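PDB 3OIS: cysteine protease, which probably hydrolyses peptide bonds as a papain-family cysteine peptidase and also binds the nucleotide uridine-5'-diphosphate. Local coordinates for residues Y109-I114 with S122-R127; D128-L133 with D282-K287; E156-P159 with P163-K166. All coordinates share one frame; numbering follows the deposited sequence.

Contact 1: Y109-I114 with S122-R127; sequences YNERKI and SGAMIR. With UDP (uridine-5'-diphosphate), chain E.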
loop_
_atom_site.group_PDB
_atom_site.type_symbol
_atom_site.label_atom_id
_atom_site.label_comp_id
_atom_site.label_asym_id
_atom_site.label_seq_id
_atom_site.Cartn_x
_atom_site.Cartn_y
_atom_site.Cartn_z
ATOM N N TYR A 109 -10.043 7.834 5.311
ATOM C CA TYR A 109 -11.396 8.399 5.482
ATOM C C TYR A 109 -11.933 8.784 4.093
ATOM O O TYR A 109 -13.054 8.371 3.675
ATOM C CB TYR A 109 -11.342 9.621 6.450
ATOM C CG TYR A 109 -12.697 10.236 6.622
ATOM C CD1 TYR A 109 -13.461 9.870 7.681
ATOM C CD2 TYR A 109 -13.206 11.146 5.707
ATOM C CE1 TYR A 109 -14.757 10.373 7.827
ATOM C CE2 TYR A 109 -14.519 11.704 5.902
ATOM C CZ TYR A 109 -15.228 11.304 6.908
ATOM O OH TYR A 109 -16.439 11.875 7.042
ATOM N N ASN A 110 -11.116 9.485 3.295
ATOM C CA ASN A 110 -11.566 9.879 2.026
ATOM C C ASN A 110 -11.740 8.743 1.033
ATOM O O ASN A 110 -12.635 8.805 0.192
ATOM C CB ASN A 110 -10.684 11.040 1.520
ATOM C CG ASN A 110 -10.964 12.318 2.339
ATOM O OD1 ASN A 110 -12.054 12.843 2.313
ATOM N ND2 ASN A 110 -9.984 12.765 3.095
ATOM N N GLU A 111 -10.928 7.685 1.121
ATOM C CA GLU A 111 -11.182 6.525 0.256
ATOM C C GLU A 111 -12.596 5.985 0.506
ATOM O O GLU A 111 -13.261 5.642 -0.421
ATOM C CB GLU A 111 -10.218 5.362 0.567
ATOM C CG GLU A 111 -8.813 5.623 0.130
ATOM C CD GLU A 111 -7.815 4.593 0.663
ATOM O OE1 GLU A 111 -7.842 4.271 1.851
ATOM O OE2 GLU A 111 -7.053 4.067 -0.206
ATOM N N ARG A 112 -13.051 5.964 1.745
ATOM C CA ARG A 112 -14.348 5.322 2.094
ATOM C C ARG A 112 -15.540 6.284 1.774
ATOM O O ARG A 112 -16.651 5.890 1.880
ATOM C CB ARG A 112 -14.338 4.899 3.540
ATOM C CG ARG A 112 -13.401 3.577 3.568
ATOM C CD ARG A 112 -13.302 3.034 4.990
ATOM N NE ARG A 112 -12.554 4.053 5.660
ATOM C CZ ARG A 112 -12.836 4.493 6.843
ATOM N NH1 ARG A 112 -13.832 3.918 7.545
ATOM N NH2 ARG A 112 -12.072 5.458 7.324
ATOM N N LYS A 113 -15.247 7.524 1.388
ATOM C CA LYS A 113 -16.264 8.421 0.739
ATOM C C LYS A 113 -16.534 7.988 -0.673
ATOM O O LYS A 113 -17.623 8.292 -1.224
ATOM C CB LYS A 113 -15.783 9.892 0.730
ATOM C CG LYS A 113 -15.609 10.455 2.184
ATOM C CD LYS A 113 -16.901 10.542 3.024
ATOM C CE LYS A 113 -17.855 11.618 2.516
ATOM N NZ LYS A 113 -19.233 11.462 3.202
ATOM N N ILE A 114 -15.585 7.329 -1.333
ATOM C CA ILE A 114 -15.769 6.870 -2.692
ATOM C C ILE A 114 -16.412 5.458 -2.753
ATOM O O ILE A 114 -17.428 5.233 -3.477
ATOM C CB ILE A 114 -14.384 6.793 -3.476
ATOM C CG1 ILE A 114 -13.828 8.221 -3.509
ATOM C CG2 ILE A 114 -14.648 6.359 -4.863
ATOM C CD1 ILE A 114 -12.326 8.306 -3.934
ATOM N N SER A 122 -13.998 -0.956 6.011
ATOM C CA SER A 122 -14.312 -1.633 4.801
ATOM C C SER A 122 -13.084 -1.973 3.994
ATOM O O SER A 122 -13.179 -2.718 3.026
ATOM C CB SER A 122 -15.253 -0.751 3.981
ATOM O OG SER A 122 -14.562 0.469 3.699
ATOM N N GLY A 123 -11.930 -1.360 4.317
ATOM C CA GLY A 123 -10.781 -1.435 3.382
ATOM C C GLY A 123 -11.073 -0.492 2.176
ATOM O O GLY A 123 -12.004 0.350 2.269
ATOM N N ALA A 124 -10.266 -0.585 1.129
ATOM C CA ALA A 124 -10.323 0.347 0.020
ATOM C C ALA A 124 -9.580 -0.202 -1.208
ATOM O O ALA A 124 -8.697 -1.102 -1.089
ATOM C CB ALA A 124 -9.686 1.735 0.492
ATOM N N MET A 125 -9.921 0.347 -2.377
ATOM C CA MET A 125 -9.200 0.061 -3.598
ATOM C C MET A 125 -8.041 1.052 -3.662
ATOM O O MET A 125 -8.177 2.222 -3.308
ATOM C CB MET A 125 -10.116 0.273 -4.819
ATOM C CG MET A 125 -11.289 -0.710 -4.825
ATOM S SD MET A 125 -12.359 -0.193 -6.261
ATOM C CE MET A 125 -13.583 -1.519 -6.124
ATOM N N ILE A 126 -6.888 0.544 -4.066
ATOM C CA ILE A 126 -5.709 1.420 -4.353
ATOM C C ILE A 126 -6.054 2.597 -5.242
ATOM O O ILE A 126 -5.682 3.775 -4.934
ATOM C CB ILE A 126 -4.549 0.611 -4.945
ATOM C CG1 ILE A 126 -4.177 -0.423 -3.856
ATOM C CG2 ILE A 126 -3.342 1.613 -5.226
ATOM C CD1 ILE A 126 -3.222 -1.439 -4.418
ATOM N N ARG A 127 -6.857 2.318 -6.265
ATOM C CA ARG A 127 -7.163 3.368 -7.210
ATOM C C ARG A 127 -7.917 4.519 -6.531
ATOM O O ARG A 127 -7.830 5.699 -6.958
ATOM C CB ARG A 127 -7.929 2.846 -8.420
ATOM C CG ARG A 127 -9.458 2.484 -8.112
ATOM C CD ARG A 127 -10.254 1.986 -9.381
ATOM N NE ARG A 127 -10.044 3.034 -10.304
ATOM C CZ ARG A 127 -9.391 2.941 -11.473
ATOM N NH1 ARG A 127 -9.118 1.753 -12.083
ATOM N NH2 ARG A 127 -9.099 4.095 -12.088
HETATM N N1 UDP E . -6.204 8.727 -14.941
HETATM C C2 UDP E . -5.047 8.025 -14.744
HETATM N N3 UDP E . -3.922 8.722 -14.320
HETATM C C4 UDP E . -3.962 10.061 -14.099
HETATM C C5 UDP E . -5.134 10.803 -14.339
HETATM C C6 UDP E . -6.283 10.066 -14.659
HETATM O O2 UDP E . -4.965 6.848 -14.905
HETATM O O4 UDP E . -2.856 10.619 -13.802
HETATM C "C1'" UDP E . -7.350 7.944 -15.520
HETATM C "C2'" UDP E . -8.021 7.008 -14.537
HETATM O "O2'" UDP E . -8.550 5.953 -15.338
HETATM C "C3'" UDP E . -9.112 7.895 -14.083
HETATM C "C4'" UDP E . -9.557 8.574 -15.398
HETATM O "O4'" UDP E . -8.321 8.827 -16.099
HETATM O "O3'" UDP E . -10.160 7.054 -13.607
HETATM C "C5'" UDP E . -10.369 9.832 -15.106
HETATM O "O5'" UDP E . -9.503 10.731 -14.416
HETATM P PA UDP E . -9.762 12.230 -14.255
HETATM O O1A UDP E . -8.964 12.861 -13.180
HETATM O O2A UDP E . -9.726 12.926 -15.572
HETATM O O3A UDP E . -11.316 12.135 -13.774
HETATM P PB UDP E . -12.364 13.167 -13.102
HETATM O O1B UDP E . -13.569 13.133 -13.924
HETATM O O2B UDP E . -12.513 12.670 -11.759
HETATM O O3B UDP E . -11.848 14.572 -13.033
#

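Contact 2: D128-L133 with D282-K287; sequences DGIKVL and DFWVIK. With UDP (uridine-5'-diphosphate), chain E.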
loop_
_atom_site.group_PDB
_atom_site.type_symbol
_atom_site.label_atom_id
_atom_site.label_comp_id
_atom_site.label_asym_id
_atom_site.label_seq_id
_atom_site.Cartn_x
_atom_site.Cartn_y
_atom_site.Cartn_z
ATOM N N ASP A 128 -8.659 4.217 -5.475
ATOM C CA ASP A 128 -9.409 5.252 -4.774
ATOM C C ASP A 128 -8.502 6.052 -3.793
ATOM O O ASP A 128 -8.620 7.254 -3.685
ATOM C CB ASP A 128 -10.563 4.616 -3.965
ATOM C CG ASP A 128 -11.671 4.137 -4.883
ATOM O OD1 ASP A 128 -11.708 4.607 -6.066
ATOM O OD2 ASP A 128 -12.504 3.321 -4.424
ATOM N N GLY A 129 -7.531 5.363 -3.182
ATOM C CA GLY A 129 -6.495 6.093 -2.410
ATOM C C GLY A 129 -5.754 7.040 -3.355
ATOM O O GLY A 129 -5.439 8.144 -2.965
ATOM N N ILE A 130 -5.434 6.571 -4.560
ATOM C CA ILE A 130 -4.768 7.425 -5.551
ATOM C C ILE A 130 -5.633 8.602 -6.001
ATOM O O ILE A 130 -5.175 9.722 -6.080
ATOM C CB ILE A 130 -4.288 6.561 -6.701
ATOM C CG1 ILE A 130 -3.130 5.717 -6.202
ATOM C CG2 ILE A 130 -3.734 7.417 -7.895
ATOM C CD1 ILE A 130 -2.746 4.637 -7.290
ATOM N N LYS A 131 -6.917 8.371 -6.212
ATOM C CA LYS A 131 -7.834 9.463 -6.475
ATOM C C LYS A 131 -7.830 10.544 -5.365
ATOM O O LYS A 131 -7.838 11.744 -5.685
ATOM C CB LYS A 131 -9.233 8.936 -6.648
ATOM C CG LYS A 131 -10.151 9.988 -7.358
ATOM C CD LYS A 131 -10.171 9.849 -8.861
ATOM C CE LYS A 131 -11.068 10.852 -9.468
ATOM N NZ LYS A 131 -10.807 10.782 -10.904
ATOM N N VAL A 132 -7.870 10.138 -4.090
ATOM C CA VAL A 132 -7.741 11.040 -2.959
ATOM C C VAL A 132 -6.447 11.850 -3.088
ATOM O O VAL A 132 -6.489 13.063 -3.062
ATOM C CB VAL A 132 -7.718 10.310 -1.596
ATOM C CG1 VAL A 132 -7.467 11.268 -0.465
ATOM C CG2 VAL A 132 -9.045 9.534 -1.384
ATOM N N LEU A 133 -5.315 11.167 -3.316
ATOM C CA LEU A 133 -4.066 11.929 -3.494
ATOM C C LEU A 133 -4.077 12.926 -4.641
ATOM O O LEU A 133 -3.374 13.945 -4.523
ATOM C CB LEU A 133 -2.887 10.978 -3.609
ATOM C CG LEU A 133 -2.642 10.170 -2.352
ATOM C CD1 LEU A 133 -1.489 9.066 -2.605
ATOM C CD2 LEU A 133 -2.308 11.023 -1.145
ATOM N N ASP A 282 -2.896 -4.825 -9.463
ATOM C CA ASP A 282 -3.098 -3.411 -9.133
ATOM C C ASP A 282 -1.780 -2.738 -8.728
ATOM O O ASP A 282 -1.663 -2.128 -7.662
ATOM C CB ASP A 282 -4.258 -3.177 -8.114
ATOM C CG ASP A 282 -5.596 -3.705 -8.663
ATOM O OD1 ASP A 282 -5.815 -3.547 -9.904
ATOM O OD2 ASP A 282 -6.305 -4.452 -7.916
ATOM N N PHE A 283 -0.847 -2.854 -9.653
ATOM C CA PHE A 283 0.495 -2.235 -9.524
ATOM C C PHE A 283 0.397 -0.798 -10.026
ATOM O O PHE A 283 0.042 -0.601 -11.178
ATOM C CB PHE A 283 1.452 -2.985 -10.453
ATOM C CG PHE A 283 1.655 -4.446 -10.076
ATOM C CD1 PHE A 283 2.619 -4.802 -9.147
ATOM C CD2 PHE A 283 0.779 -5.421 -10.525
ATOM C CE1 PHE A 283 2.779 -6.064 -8.719
ATOM C CE2 PHE A 283 0.916 -6.782 -10.082
ATOM C CZ PHE A 283 1.956 -7.123 -9.219
ATOM N N TRP A 284 0.692 0.187 -9.189
ATOM C CA TRP A 284 0.535 1.645 -9.527
ATOM C C TRP A 284 1.760 2.412 -9.081
ATOM O O TRP A 284 2.357 2.111 -7.991
ATOM C CB TRP A 284 -0.558 2.277 -8.724
ATOM C CG TRP A 284 -1.960 1.895 -9.207
ATOM C CD1 TRP A 284 -2.787 1.009 -8.610
ATOM C CD2 TRP A 284 -2.702 2.527 -10.278
ATOM N NE1 TRP A 284 -4.049 1.020 -9.276
ATOM C CE2 TRP A 284 -3.999 1.956 -10.278
ATOM C CE3 TRP A 284 -2.414 3.565 -11.194
ATOM C CZ2 TRP A 284 -4.983 2.350 -11.201
ATOM C CZ3 TRP A 284 -3.383 3.931 -12.169
ATOM C CH2 TRP A 284 -4.639 3.321 -12.145
ATOM N N VAL A 285 2.072 3.418 -9.904
ATOM C CA VAL A 285 3.160 4.421 -9.632
ATOM C C VAL A 285 2.519 5.780 -9.554
ATOM O O VAL A 285 1.643 6.108 -10.378
ATOM C CB VAL A 285 4.165 4.473 -10.785
ATOM C CG1 VAL A 285 5.362 5.403 -10.424
ATOM C CG2 VAL A 285 4.628 3.124 -11.103
ATOM N N ILE A 286 2.947 6.611 -8.596
ATOM C CA ILE A 286 2.462 7.923 -8.525
ATOM C C ILE A 286 3.635 8.911 -8.794
ATOM O O ILE A 286 4.797 8.579 -8.601
ATOM C CB ILE A 286 1.810 8.146 -7.162
ATOM C CG1 ILE A 286 2.843 8.022 -5.977
ATOM C CG2 ILE A 286 0.556 7.130 -7.021
ATOM C CD1 ILE A 286 2.280 8.654 -4.733
ATOM N N LYS A 287 3.263 10.093 -9.226
ATOM C CA LYS A 287 4.257 11.179 -9.393
ATOM C C LYS A 287 3.669 12.506 -9.085
ATOM O O LYS A 287 2.485 12.783 -9.370
ATOM C CB LYS A 287 4.750 11.209 -10.837
ATOM C CG LYS A 287 6.118 11.923 -10.965
ATOM C CD LYS A 287 6.477 12.039 -12.469
HETATM N N1 UDP E . -6.204 8.727 -14.941
HETATM C C2 UDP E . -5.047 8.025 -14.744
HETATM N N3 UDP E . -3.922 8.722 -14.320
HETATM C C4 UDP E . -3.962 10.061 -14.099
HETATM C C5 UDP E . -5.134 10.803 -14.339
HETATM C C6 UDP E . -6.283 10.066 -14.659
HETATM O O2 UDP E . -4.965 6.848 -14.905
HETATM O O4 UDP E . -2.856 10.619 -13.802
HETATM C "C1'" UDP E . -7.350 7.944 -15.520
HETATM C "C2'" UDP E . -8.021 7.008 -14.537
HETATM O "O2'" UDP E . -8.550 5.953 -15.338
HETATM C "C3'" UDP E . -9.112 7.895 -14.083
HETATM C "C4'" UDP E . -9.557 8.574 -15.398
HETATM O "O4'" UDP E . -8.321 8.827 -16.099
HETATM O "O3'" UDP E . -10.160 7.054 -13.607
HETATM C "C5'" UDP E . -10.369 9.832 -15.106
HETATM O "O5'" UDP E . -9.503 10.731 -14.416
HETATM P PA UDP E . -9.762 12.230 -14.255
HETATM O O1A UDP E . -8.964 12.861 -13.180
HETATM O O2A UDP E . -9.726 12.926 -15.572
HETATM O O3A UDP E . -11.316 12.135 -13.774
HETATM P PB UDP E . -12.364 13.167 -13.102
HETATM O O1B UDP E . -13.569 13.133 -13.924
HETATM O O2B UDP E . -12.513 12.670 -11.759
HETATM O O3B UDP E . -11.848 14.572 -13.033
#

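Contact 3: E156-P159 with P163-K166; sequences EEFP and PASK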
loop_
_atom_site.group_PDB
_atom_site.type_symbol
_atom_site.label_atom_id
_atom_site.label_comp_id
_atom_site.label_asym_id
_atom_site.label_seq_id
_atom_site.Cartn_x
_atom_site.Cartn_y
_atom_site.Cartn_z
ATOM N N GLU A 156 -19.648 -4.745 14.071
ATOM C CA GLU A 156 -18.674 -4.558 12.960
ATOM C C GLU A 156 -18.697 -3.129 12.405
ATOM O O GLU A 156 -18.479 -2.920 11.240
ATOM C CB GLU A 156 -18.771 -5.618 11.858
ATOM C CG GLU A 156 -18.202 -7.019 12.320
ATOM C CD GLU A 156 -16.650 -7.120 12.631
ATOM O OE1 GLU A 156 -15.860 -6.148 12.592
ATOM O OE2 GLU A 156 -16.230 -8.273 12.922
ATOM N N GLU A 157 -19.032 -2.179 13.289
ATOM C CA GLU A 157 -19.011 -0.757 13.007
ATOM C C GLU A 157 -17.976 -0.095 13.902
ATOM O O GLU A 157 -17.856 -0.449 15.057
ATOM C CB GLU A 157 -20.364 -0.126 13.390
ATOM C CG GLU A 157 -20.515 1.328 12.827
ATOM C CD GLU A 157 -21.900 1.960 13.004
ATOM O OE1 GLU A 157 -22.880 1.200 13.244
ATOM O OE2 GLU A 157 -21.986 3.233 12.896
ATOM N N PHE A 158 -17.307 0.947 13.413
ATOM C CA PHE A 158 -16.487 1.692 14.321
ATOM C C PHE A 158 -17.300 2.256 15.517
ATOM O O PHE A 158 -18.427 2.753 15.326
ATOM C CB PHE A 158 -15.838 2.875 13.605
ATOM C CG PHE A 158 -14.663 2.466 12.790
ATOM C CD1 PHE A 158 -13.560 1.859 13.417
ATOM C CD2 PHE A 158 -14.672 2.623 11.405
ATOM C CE1 PHE A 158 -12.472 1.407 12.614
ATOM C CE2 PHE A 158 -13.583 2.179 10.596
ATOM C CZ PHE A 158 -12.476 1.605 11.224
ATOM N N PRO A 159 -16.738 2.135 16.722
ATOM C CA PRO A 159 -17.432 2.663 17.871
ATOM C C PRO A 159 -17.352 4.155 17.839
ATOM O O PRO A 159 -16.535 4.780 17.101
ATOM C CB PRO A 159 -16.686 2.058 19.081
ATOM C CG PRO A 159 -15.339 1.714 18.586
ATOM C CD PRO A 159 -15.424 1.539 17.040
ATOM N N PRO A 163 -10.958 7.128 15.880
ATOM C CA PRO A 163 -10.263 8.037 15.002
ATOM C C PRO A 163 -10.521 7.750 13.523
ATOM O O PRO A 163 -10.725 8.725 12.769
ATOM C CB PRO A 163 -8.802 7.852 15.369
ATOM C CG PRO A 163 -8.859 7.379 16.843
ATOM C CD PRO A 163 -10.114 6.573 16.932
ATOM N N ALA A 164 -10.633 6.461 13.119
ATOM C CA ALA A 164 -10.865 6.154 11.681
ATOM C C ALA A 164 -12.176 6.664 11.100
ATOM O O ALA A 164 -12.288 6.872 9.874
ATOM C CB ALA A 164 -10.717 4.571 11.393
ATOM N N SER A 165 -13.170 6.833 11.947
ATOM C CA SER A 165 -14.495 7.296 11.400
ATOM C C SER A 165 -14.719 8.802 11.540
ATOM O O SER A 165 -15.731 9.351 11.070
ATOM C CB SER A 165 -15.621 6.510 12.089
ATOM O OG SER A 165 -15.594 6.846 13.482
ATOM N N LYS A 166 -13.760 9.502 12.153
ATOM C CA LYS A 166 -13.857 10.969 12.276
ATOM C C LYS A 166 -13.510 11.755 10.995
ATOM O O LYS A 166 -12.495 11.481 10.304
ATOM C CB LYS A 166 -12.889 11.382 13.396
ATOM C CG LYS A 166 -13.333 11.100 14.806
ATOM C CD LYS A 166 -12.592 12.093 15.727
ATOM C CE LYS A 166 -12.495 13.452 14.994
ATOM N NZ LYS A 166 -12.447 14.635 15.950
HETATM O O HOH W 1 -18.054 5.669 14.438
#

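Contact 1: Y109-I114 with S122-R127
The carboxylate of E111 lies against the methyl of A124, where helix 104-114 meets the short strand 124-125. This is the tight, buried part of the contact: A124 CB is 3.7 Å from E111 CB and 3.4 Å from E111 OE1, so the methyl lies alongside the glutamate chain from its root to its head. With chi2 at 169° the chain runs extended beyond CG and carries the carboxylate along the methyl. E111 OE2 is hydrogen-bonded to T79 OG1 of helix 78-93, which gives this buried acid group a polar partner beyond the two segments. A second close patch is made by R112, whose CD lies 3.1 Å from S122 OG and whose CG is 3.7 Å from G123 O. The serine hydroxyl donates to G123 O (2.9 Å), and the arginine's aliphatic chain packs beside this short loop while its guanidinium bonds to Y108 O and Y120 O. S122, partly exposed, is the solvent-facing margin although it touches closely. The loose end is at M125, where M125 O comes within 3.8 Å of E111 OE2 but the thioether chain stays well away from 109-114. Farther along, R127 reaches the nucleotide, its NH2 3.5 Å from UDP O3' and salt-bridged to D44 OD1. The contact sets helix 104-114 against strand 124-125, which pairs in parallel with strand 35-36 and leads directly into the N-terminus of helix 126-135.

Contact 2: D128-L133 with D282-K287
I130 holds CG1 anti to its own carbonyl carbon (chi1 -71°), and an extended chi2 then sends CD1 out from helix 126-135 to the indole of W284. The tryptophan, with chi2 at 104°, turns one face of its ring to meet this methyl. I130 CD1 stands 3.4 Å from W284 CG and 3.7 Å from the centroid of the five-membered ring, over the face and displaced toward the rim, a CH-pi contact on the pyrrole part of the indole. The same methyl also rests on W284 CB, so it covers the junction between ring and chain. The edge of the indole meets other groups: NE1 is hydrogen-bonded to D38 OD2, which should help fix the ring's rotation, and UDP O2 lies near the ring plane. One step of the strand's alternation later, I286 adds its branches: CG2 comes to 4.0 Å from I130 CG1, while CD1 makes a longer contact with L133 CD1. All four touching residues are buried and their contact is purely apolar. The helix also serves the nucleotide. K131, the next residue, takes no part in the strand contact; its chain bends at chi2 and NZ donates to UDP O2B at 2.7 Å, with a weaker bond to the bridging O3A. Helix 128-133 and strand 282-287 run almost parallel, 6° between their axes and 10.6 Å apart. A helix thus packs on a strand of the antiparallel sheet, consistent with the papain fold, in which a helical part meets a beta part. Helix 78-93 completes the apolar layer with L83, A86 and I87, I107 of helix 104-114 reaches L133, and Y184 of strand 183-186, antiparallel to strand 280-287, packs on both isoleucines.

Contact 3: E156-P159 with P163-K166
F158 sets its ring against A164 where two nearby pieces of the long loop between helices 126-135 and 170-176 meet, the second of them forming a short 3-10 turn at 163-165. The turn is closed by the backbone bond from K166 N to P163 O, 3.2 Å long, and it presents A164 and S165 to the phenylalanine. The apolar part is a CH-pi contact: A164 CB sits over one face of the F158 ring, 3.9 Å from its centroid and 27° off the normal. Its displacement is toward the outer end of the ring, with F158 CZ at 3.5 Å from A164 CB. F158 keeps CG anti to its carbonyl carbon (chi1 -79°), which points the ring to the 3-10 turn. Nearer the backbone, S165 CB packs on F158 CB at 3.9 Å, coming to the ring obliquely. The polar part runs through water. One water donates to F158 O and is also hydrogen-bonded to S165 OG, bridging the two segments. The same hydroxyl is bonded to the backbone of A162, just before the 3-10 turn, so it holds both A162 O and the bridging water. R112 of helix 104-114 ties the loop to the body of the protein, its side chain touching F158 and its NH2 bonding to A164 O, while L105 of that helix packs on P163 and A164. In the water bridge the oxygen lies 3.1 Å from F158 O and 2.9 Å from S165 OG.

How the contacts relate
Contacts 1 and 2 are buried and share helix 126-135, contact 1 at its start and contact 2 along its middle; both touch UDP. They also meet directly, I126 of contact 1 packing on W284 of contact 2. Contact 3 is a partly buried loop contact about 24 Å from contact 2, centre to centre, and lies within the long excursion that contact 2 closes. R112 belongs to contact 1 and reaches contact 3. The chemistry follows the place: contact 2 is wholly apolar, contact 1 sets polar side chains with outside partners against small residues, and contact 3 adds a bridging water to its aromatic packing.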